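Local coordinates for elongation factor 1-beta (Pyrococcus horikoshii OT-3, PDB 7CSL), which probably promotes the exchange of GDP for GTP on elongation factor 1-alpha, so that the factor can again carry aminoacyl-tRNA in protein synthesis, at residues L6-I10 with F67-A71; L24-K29 with A52-Y56. All coordinates share one frame; numbering follows the deposited sequence.

Interaction 1 of 2, residues L6-I10 with F67-A71; sequences LVGVI and FDEVA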
loop_
_atom_site.group_PDB
_atom_site.type_symbol
_atom_site.label_atom_id
_atom_site.label_comp_id
_atom_site.label_asym_id
_atom_site.label_seq_id
_atom_site.Cartn_x
_atom_site.Cartn_y
_atom_site.Cartn_z
ATOM N N LEU C 6 -4.998 -7.822 -12.683
ATOM C CA LEU C 6 -4.444 -7.542 -11.363
ATOM C C LEU C 6 -3.277 -8.511 -11.061
ATOM O O LEU C 6 -3.374 -9.706 -11.296
ATOM C CB LEU C 6 -5.549 -7.709 -10.335
ATOM C CG LEU C 6 -5.420 -7.094 -8.966
ATOM C CD1 LEU C 6 -5.156 -5.571 -9.067
ATOM C CD2 LEU C 6 -6.672 -7.409 -8.161
ATOM N N VAL C 7 -2.133 -7.964 -10.660
ATOM C CA VAL C 7 -1.037 -8.769 -10.146
ATOM C C VAL C 7 -0.924 -8.542 -8.629
ATOM O O VAL C 7 -1.014 -7.419 -8.151
ATOM C CB VAL C 7 0.269 -8.466 -10.896
ATOM C CG1 VAL C 7 0.818 -7.116 -10.508
ATOM C CG2 VAL C 7 1.287 -9.554 -10.627
ATOM N N GLY C 8 -0.815 -9.611 -7.867
ATOM C CA GLY C 8 -0.534 -9.493 -6.427
ATOM C C GLY C 8 0.747 -10.230 -6.097
ATOM O O GLY C 8 0.871 -11.409 -6.441
ATOM N N VAL C 9 1.717 -9.564 -5.462
ATOM C CA VAL C 9 2.983 -10.240 -5.101
ATOM C C VAL C 9 2.816 -10.863 -3.745
ATOM O O VAL C 9 2.536 -10.131 -2.799
ATOM C CB VAL C 9 4.161 -9.282 -5.185
ATOM C CG1 VAL C 9 5.511 -9.971 -4.844
ATOM C CG2 VAL C 9 4.187 -8.674 -6.576
ATOM N N ILE C 10 2.892 -12.210 -3.656
ATOM C CA ILE C 10 2.798 -12.911 -2.377
ATOM C C ILE C 10 4.158 -13.468 -1.929
ATOM O O ILE C 10 4.731 -14.296 -2.616
ATOM C CB ILE C 10 1.747 -14.101 -2.383
ATOM C CG1 ILE C 10 0.333 -13.577 -2.663
ATOM C CG2 ILE C 10 1.821 -14.826 -1.052
ATOM C CD1 ILE C 10 -0.733 -14.656 -2.780
ATOM N N PHE C 67 -6.110 -12.165 -3.190
ATOM C CA PHE C 67 -4.766 -12.732 -3.022
ATOM C C PHE C 67 -4.573 -13.229 -1.576
ATOM O O PHE C 67 -3.793 -14.132 -1.357
ATOM C CB PHE C 67 -3.680 -11.724 -3.452
ATOM C CG PHE C 67 -3.821 -11.295 -4.867
ATOM C CD1 PHE C 67 -3.690 -12.224 -5.908
ATOM C CD2 PHE C 67 -4.181 -10.001 -5.179
ATOM C CE1 PHE C 67 -3.865 -11.846 -7.218
ATOM C CE2 PHE C 67 -4.348 -9.621 -6.489
ATOM C CZ PHE C 67 -4.195 -10.555 -7.520
ATOM N N ASP C 68 -5.343 -12.715 -0.615
ATOM C CA ASP C 68 -5.274 -13.201 0.757
ATOM C C ASP C 68 -5.678 -14.675 0.868
ATOM O O ASP C 68 -5.137 -15.385 1.696
ATOM C CB ASP C 68 -6.172 -12.366 1.709
ATOM C CG ASP C 68 -5.462 -11.120 2.280
ATOM O OD1 ASP C 68 -4.417 -10.697 1.761
ATOM O OD2 ASP C 68 -5.966 -10.559 3.259
ATOM N N GLU C 69 -6.617 -15.123 0.035
ATOM C CA GLU C 69 -7.064 -16.509 0.066
ATOM C C GLU C 69 -6.015 -17.363 -0.599
ATOM O O GLU C 69 -5.853 -18.514 -0.202
ATOM C CB GLU C 69 -8.444 -16.686 -0.577
ATOM C CG GLU C 69 -9.561 -16.026 0.217
ATOM C CD GLU C 69 -10.939 -16.092 -0.450
ATOM O OE1 GLU C 69 -11.083 -16.787 -1.480
ATOM O OE2 GLU C 69 -11.885 -15.428 0.056
ATOM N N VAL C 70 -5.248 -16.805 -1.556
ATOM C CA VAL C 70 -4.213 -17.593 -2.179
ATOM C C VAL C 70 -3.139 -17.795 -1.126
ATOM O O VAL C 70 -2.650 -18.913 -0.980
ATOM C CB VAL C 70 -3.699 -17.061 -3.525
ATOM C CG1 VAL C 70 -2.731 -18.041 -4.158
ATOM C CG2 VAL C 70 -4.832 -16.828 -4.489
ATOM N N ALA C 71 -2.785 -16.734 -0.385
ATOM C CA ALA C 71 -1.830 -16.837 0.717
ATOM C C ALA C 71 -2.198 -17.862 1.796
ATOM O O ALA C 71 -1.312 -18.512 2.323
ATOM C CB ALA C 71 -1.514 -15.463 1.348
#
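Strand 6-10 and helix 67-71 run in roughly the same direction, their axes 9.4 Å apart at closest approach and inclined by 33°, with Gly8 nearest Phe67 and Ile10 nearest Ala71. Gly8, having no side chain, lets the ring come this close. Gly8 CA lies almost over the middle of the Phe67 ring, 3.8 Å from the centroid and 9° off the normal, a CH-pi contact. With chi1 at -59°, the Phe67 ring leaves the helix on the side of its own backbone N and lies flat over the strand. Leu6 meets the far end of the same ring: its CG sits at the edge, in plane, while its CD2 packs 3.6 Å from Phe67 CE2. Two residues on from Gly8, Ile10 reaches in among Phe67, Val70 and Ala71. Ile10 CD1 comes 3.4 Å from Phe67 O and 3.9 Å from Val70 CB, and Ile10 CG2 faces Ala71 CB at 4.2 Å. Phe67 O, despite this apolar neighbour, accepts the helical bond from Ala71 N. Val57 and Val85, on the flanking strands, also touch the ring. This is a buried helix-to-sheet interface of the ferredoxin-like alpha-beta sandwich that forms the EF-1 guanine nucleotide exchange domain.

Interaction 2 of 2, residues L24-K29 with A52-Y56; sequences LEEKLK and ALKFY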
loop_
_atom_site.group_PDB
_atom_site.type_symbol
_atom_site.label_atom_id
_atom_site.label_comp_id
_atom_site.label_asym_id
_atom_site.label_seq_id
_atom_site.Cartn_x
_atom_site.Cartn_y
_atom_site.Cartn_z
ATOM N N LEU C 24 9.499 -26.802 -2.720
ATOM C CA LEU C 24 8.496 -25.929 -2.128
ATOM C C LEU C 24 7.782 -25.105 -3.217
ATOM O O LEU C 24 6.537 -25.046 -3.266
ATOM C CB LEU C 24 9.128 -25.017 -1.043
ATOM C CG LEU C 24 8.189 -23.961 -0.472
ATOM C CD1 LEU C 24 7.059 -24.650 0.292
ATOM C CD2 LEU C 24 8.903 -22.989 0.442
ATOM N N GLU C 25 8.550 -24.527 -4.126
ATOM C CA GLU C 25 7.952 -23.815 -5.265
ATOM C C GLU C 25 6.946 -24.675 -6.001
ATOM O O GLU C 25 5.826 -24.243 -6.250
ATOM C CB GLU C 25 9.029 -23.370 -6.231
ATOM C CG GLU C 25 8.542 -22.492 -7.381
ATOM C CD GLU C 25 9.688 -22.039 -8.248
ATOM O OE1 GLU C 25 10.783 -21.845 -7.679
ATOM O OE2 GLU C 25 9.497 -21.880 -9.481
ATOM N N GLU C 26 7.362 -25.895 -6.334
ATOM C CA GLU C 26 6.526 -26.829 -7.081
ATOM C C GLU C 26 5.209 -27.116 -6.356
ATOM O O GLU C 26 4.182 -27.285 -7.012
ATOM C CB GLU C 26 7.285 -28.150 -7.363
ATOM C CG GLU C 26 6.681 -28.989 -8.488
ATOM C CD GLU C 26 7.004 -30.485 -8.398
ATOM O OE1 GLU C 26 8.202 -30.853 -8.477
ATOM O OE2 GLU C 26 6.051 -31.295 -8.267
ATOM N N LYS C 27 5.263 -27.222 -5.022
ATOM C CA LYS C 27 4.087 -27.538 -4.198
ATOM C C LYS C 27 3.137 -26.367 -4.103
ATOM O O LYS C 27 1.896 -26.519 -4.136
ATOM C CB LYS C 27 4.487 -27.956 -2.766
ATOM C CG LYS C 27 4.667 -29.465 -2.580
ATOM C CD LYS C 27 5.733 -29.815 -1.549
ATOM C CE LYS C 27 5.666 -31.277 -1.097
ATOM N NZ LYS C 27 5.028 -31.433 0.250
ATOM N N LEU C 28 3.720 -25.192 -3.913
ATOM C CA LEU C 28 2.949 -23.958 -3.859
ATOM C C LEU C 28 2.245 -23.694 -5.182
ATOM O O LEU C 28 1.106 -23.254 -5.200
ATOM C CB LEU C 28 3.886 -22.797 -3.562
ATOM C CG LEU C 28 4.446 -22.828 -2.160
ATOM C CD1 LEU C 28 5.623 -21.837 -2.068
ATOM C CD2 LEU C 28 3.349 -22.520 -1.158
ATOM N N LYS C 29 2.926 -23.963 -6.287
ATOM C CA LYS C 29 2.307 -23.749 -7.594
ATOM C C LYS C 29 1.015 -24.565 -7.737
ATOM O O LYS C 29 0.029 -24.043 -8.227
ATOM C CB LYS C 29 3.283 -24.034 -8.720
ATOM C CG LYS C 29 4.307 -22.930 -8.937
ATOM C CD LYS C 29 5.464 -23.408 -9.806
ATOM C CE LYS C 29 6.259 -22.236 -10.341
ATOM N NZ LYS C 29 7.540 -22.655 -10.976
ATOM N N ALA C 52 13.174 -15.978 0.657
ATOM C CA ALA C 52 11.745 -15.900 0.318
ATOM C C ALA C 52 11.500 -16.278 -1.161
ATOM O O ALA C 52 12.365 -16.090 -2.040
ATOM C CB ALA C 52 11.214 -14.513 0.599
ATOM N N LEU C 53 10.339 -16.863 -1.402
ATOM C CA LEU C 53 9.783 -17.062 -2.740
ATOM C C LEU C 53 8.722 -15.960 -2.912
ATOM O O LEU C 53 7.814 -15.837 -2.081
ATOM C CB LEU C 53 9.123 -18.411 -2.858
ATOM C CG LEU C 53 9.908 -19.705 -3.173
ATOM C CD1 LEU C 53 11.267 -19.772 -2.554
ATOM C CD2 LEU C 53 9.071 -20.891 -2.743
ATOM N N LYS C 54 8.839 -15.190 -3.985
ATOM C CA LYS C 54 7.867 -14.146 -4.343
ATOM C C LYS C 54 7.089 -14.541 -5.596
ATOM O O LYS C 54 7.618 -14.587 -6.684
ATOM C CB LYS C 54 8.583 -12.811 -4.491
ATOM C CG LYS C 54 8.898 -12.191 -3.133
ATOM C CD LYS C 54 9.946 -11.090 -3.241
ATOM C CE LYS C 54 9.491 -9.867 -4.016
ATOM N NZ LYS C 54 9.948 -9.863 -5.435
ATOM N N PHE C 55 5.829 -14.904 -5.374
ATOM C CA PHE C 55 4.880 -15.312 -6.383
ATOM C C PHE C 55 4.096 -14.121 -6.943
ATOM O O PHE C 55 3.382 -13.454 -6.217
ATOM C CB PHE C 55 3.892 -16.314 -5.774
ATOM C CG PHE C 55 4.494 -17.679 -5.517
ATOM C CD1 PHE C 55 5.352 -17.883 -4.455
ATOM C CD2 PHE C 55 4.199 -18.758 -6.346
ATOM C CE1 PHE C 55 5.891 -19.139 -4.227
ATOM C CE2 PHE C 55 4.733 -20.009 -6.126
ATOM C CZ PHE C 55 5.591 -20.196 -5.089
ATOM N N TYR C 56 4.221 -13.894 -8.239
ATOM C CA TYR C 56 3.478 -12.851 -8.953
ATOM C C TYR C 56 2.166 -13.483 -9.410
ATOM O O TYR C 56 2.056 -14.010 -10.522
ATOM C CB TYR C 56 4.321 -12.288 -10.075
ATOM C CG TYR C 56 5.483 -11.510 -9.530
ATOM C CD1 TYR C 56 6.536 -12.159 -8.859
ATOM C CD2 TYR C 56 5.524 -10.133 -9.620
ATOM C CE1 TYR C 56 7.582 -11.451 -8.293
ATOM C CE2 TYR C 56 6.596 -9.404 -9.080
ATOM C CZ TYR C 56 7.626 -10.073 -8.415
ATOM O OH TYR C 56 8.706 -9.385 -7.857
#
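Leu28 and Phe55 form the tight centre of this contact, where helix 24-29 lies over strand 52-56 with an axis separation of 10.6 Å and an angle of 33°. The two side chains cross at about a right angle, and it is the far end of the ring that does the touching: Phe55 CZ is 3.4 Å from Leu28 CD1 and 3.5 Å from Leu28 CB. Beside them, one methyl of Leu53 serves two leucines of the helix, its CD2 lying 3.6 Å from Leu28 CD1 and 3.8 Å from Leu24 CD2. Leu24 reaches this methyl because its CG stands opposite the backbone N (chi1 174°), which brings the branch within contact of Leu53. Phe74, from helix 67-75, meets the Phe55 ring, and Val80 touches both helix leucines, so this part is deeply enclosed.

Toward solvent the fit is looser and the chemistry changes. Lys29 crosses the ring edge at about a right angle, touching with CG, 4.1 Å from Phe55 CE2, and continues extended to a salt bridge in which NZ stands 2.6 Å from Glu25 OE2, on the anti lone pair of that oxygen. Lys29 thus pairs with Glu25 within the helix, while Arg43, bound to the other carboxylate oxygen, OE1, links the group to strand 37-47. An alanine in place of Phe55 would probably leave Leu28 without its main partner on the strand and open a gap between the leucines and the lysine chain. An apolar helix face seated on a beta-sheet, with an ion pair along its outer margin, is the arrangement met here, one of the helix-to-sheet interfaces of a ferredoxin-like alpha-beta sandwich.

Interactions 1 and 2 set two helices on one antiparallel sheet, their centres 12 Å apart. Strands 6-14 and 50-59 are neighbours in the middle of the sheet, bridged where Ile10 N lies 2.9 Å from Phe55 O, a probable hydrogen bond. Along the chain, strand 6-14 leads to helix 21-29 and strand 50-59 to helix 67-75, yet in these two contacts each helix packs on a central strand other than the one it follows in the chain. Both segments of interaction 2 fall between those of interaction 1. The exchange of partners knits the chain into one compact exchange domain, with the ferredoxin-like strand order 2-3-1-4.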